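Long-range contact in putative SAM-dependent O-methyltranferase (Podospora anserina, PDB 4YMG), which probably transfers methyl groups from S-adenosylmethionine to hydroxyl oxygens of its substrates: residues I94-Y99 and V120-G125. Residues are numbered along the deposited sequence; the frame is centred on the assembly and turned at random.
Sequences IVTLEY and VKLIEG. With SAM (S-adenosylmethionine), chain H.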
# COMPACT_ATOMS: atom_id res chain seq x y z
N ILE B 94 -2.70 22.05 3.67
CA ILE B 94 -2.54 21.28 2.45
C ILE B 94 -2.05 22.21 1.36
O ILE B 94 -2.75 23.13 0.93
CB ILE B 94 -3.86 20.59 2.05
CG1 ILE B 94 -4.20 19.54 3.11
CG2 ILE B 94 -3.73 19.93 0.67
CD1 ILE B 94 -5.64 19.29 3.24
N VAL B 95 -0.81 22.01 0.95
CA VAL B 95 -0.20 22.84 -0.08
C VAL B 95 -0.25 22.09 -1.41
O VAL B 95 0.19 20.95 -1.50
CB VAL B 95 1.25 23.19 0.28
CG1 VAL B 95 1.88 24.01 -0.83
CG2 VAL B 95 1.30 23.93 1.63
N THR B 96 -0.78 22.72 -2.44
CA THR B 96 -0.84 22.01 -3.70
C THR B 96 -0.35 22.88 -4.86
O THR B 96 -0.69 24.07 -4.97
CB THR B 96 -2.28 21.47 -3.96
OG1 THR B 96 -2.32 20.74 -5.19
CG2 THR B 96 -3.32 22.59 -3.96
N LEU B 97 0.48 22.29 -5.72
CA LEU B 97 1.15 23.02 -6.79
C LEU B 97 0.56 22.70 -8.15
O LEU B 97 0.23 21.54 -8.42
CB LEU B 97 2.65 22.70 -6.82
CG LEU B 97 3.46 22.69 -5.51
CD1 LEU B 97 4.95 22.61 -5.83
CD2 LEU B 97 3.15 23.92 -4.68
N GLU B 98 0.44 23.71 -9.02
CA GLU B 98 -0.16 23.53 -10.35
C GLU B 98 0.30 24.65 -11.30
O GLU B 98 0.44 25.78 -10.87
CB GLU B 98 -1.68 23.52 -10.24
CG GLU B 98 -2.40 23.45 -11.57
CD GLU B 98 -2.03 22.22 -12.34
OE1 GLU B 98 -2.11 21.12 -11.75
OE2 GLU B 98 -1.64 22.35 -13.53
N TYR B 99 0.47 24.32 -12.55
CA TYR B 99 0.96 25.33 -13.49
C TYR B 99 -0.00 25.72 -14.58
O TYR B 99 0.10 26.73 -15.19
CB TYR B 99 2.32 24.97 -14.03
CG TYR B 99 2.37 24.00 -15.15
CD1 TYR B 99 3.31 24.12 -16.12
CD2 TYR B 99 1.51 22.93 -15.20
CE1 TYR B 99 3.40 23.22 -17.14
CE2 TYR B 99 1.58 22.04 -16.24
CZ TYR B 99 2.54 22.19 -17.19
OH TYR B 99 2.67 21.33 -18.24
N VAL B 120 -6.36 24.78 2.57
CA VAL B 120 -5.84 24.40 1.27
C VAL B 120 -5.27 25.64 0.58
O VAL B 120 -5.98 26.61 0.35
CB VAL B 120 -6.90 23.77 0.35
CG1 VAL B 120 -6.28 23.43 -1.01
CG2 VAL B 120 -7.49 22.53 0.99
N LYS B 121 -3.99 25.57 0.26
CA LYS B 121 -3.30 26.67 -0.38
C LYS B 121 -2.79 26.23 -1.74
O LYS B 121 -1.94 25.34 -1.85
CB LYS B 121 -2.17 27.18 0.51
CG LYS B 121 -2.66 28.13 1.61
CD LYS B 121 -2.34 27.62 3.02
CE LYS B 121 -2.97 28.49 4.11
NZ LYS B 121 -4.40 28.17 4.38
N LEU B 122 -3.32 26.86 -2.78
CA LEU B 122 -2.93 26.56 -4.15
C LEU B 122 -1.79 27.46 -4.59
O LEU B 122 -1.93 28.69 -4.64
CB LEU B 122 -4.13 26.72 -5.08
CG LEU B 122 -3.93 26.50 -6.57
CD1 LEU B 122 -3.46 25.09 -6.84
CD2 LEU B 122 -5.23 26.80 -7.32
N ILE B 123 -0.65 26.87 -4.90
CA ILE B 123 0.48 27.66 -5.33
C ILE B 123 0.67 27.53 -6.83
O ILE B 123 0.91 26.44 -7.36
CB ILE B 123 1.75 27.24 -4.59
CG1 ILE B 123 1.50 27.38 -3.09
CG2 ILE B 123 2.95 28.08 -5.07
CD1 ILE B 123 2.70 27.17 -2.24
N GLU B 124 0.56 28.66 -7.52
CA GLU B 124 0.52 28.65 -8.98
C GLU B 124 1.90 28.76 -9.60
O GLU B 124 2.74 29.52 -9.13
CB GLU B 124 -0.37 29.80 -9.48
CG GLU B 124 -1.73 29.83 -8.81
CD GLU B 124 -2.60 30.97 -9.32
OE1 GLU B 124 -3.65 31.24 -8.68
OE2 GLU B 124 -2.25 31.57 -10.35
N GLY B 125 2.13 28.00 -10.66
CA GLY B 125 3.37 28.11 -11.41
C GLY B 125 4.02 26.77 -11.62
O GLY B 125 3.59 25.77 -11.04
N SAM H . -3.36 14.92 -8.26
CA SAM H . -4.50 14.96 -9.19
C SAM H . -5.60 13.96 -8.84
O SAM H . -5.39 12.99 -8.09
OXT SAM H . -6.72 14.10 -9.33
CB SAM H . -4.10 14.74 -10.64
CG SAM H . -2.72 15.23 -11.06
SD SAM H . -2.57 15.30 -12.87
CE SAM H . -2.11 13.57 -13.21
C5' SAM H . -0.96 16.12 -13.11
C4' SAM H . -1.07 17.62 -12.90
O4' SAM H . 0.23 18.18 -12.81
C3' SAM H . -1.77 18.30 -14.08
O3' SAM H . -2.83 19.08 -13.58
C2' SAM H . -0.70 19.17 -14.71
O2' SAM H . -1.21 20.40 -15.19
C1' SAM H . 0.28 19.38 -13.56
N9 SAM H . 1.66 19.63 -14.00
C8 SAM H . 2.37 19.02 -15.00
N7 SAM H . 3.61 19.57 -15.04
C5 SAM H . 3.70 20.50 -14.06
C6 SAM H . 4.71 21.37 -13.64
N6 SAM H . 5.90 21.37 -14.24
N1 SAM H . 4.48 22.23 -12.58
C2 SAM H . 3.25 22.25 -11.96
N3 SAM H . 2.25 21.40 -12.36
C4 SAM H . 2.48 20.54 -13.39
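Strands 94-98 and 120-124 pair in parallel at one edge of the Rossmann-like sheet of a class I methyltransferase, and their carboxyl ends run into the cofactor site. Five backbone hydrogen bonds join them, from K121 N to I94 O (2.8 Å) through to G125 N and E98 O (2.8 Å), the last donated by G125, just past the end of strand 120-124.

On one face, I123 packs between V95 and L97: its CD1 meets V95 CG1 at 3.6 Å, while its CB lies 3.6 Å from L97 CD2, I123 and L97 lying side by side and pointing the same way. On the other face, CD1 of L122 reaches across to T96 CG2 (3.8 Å) and also approaches E98 CB.

At the carboxyl end of the pair, E98 bends at chi2 (59°) and its carboxylate grips both ribose hydroxyls of S-adenosylmethionine, OE2 taking O2' at 2.6 Å and OE1 taking O3' at 2.8 Å. One face of the Y99 ring lies against the adenine, while Y99 CB rests on G125 O (3.3 Å).

Helix 101-114 makes the beta-alpha-beta crossover on the face of V120, L122 and E98; helix 127-130 lies on that of L97 and I123, and strand 68-72 continues the sheet beyond 94-98.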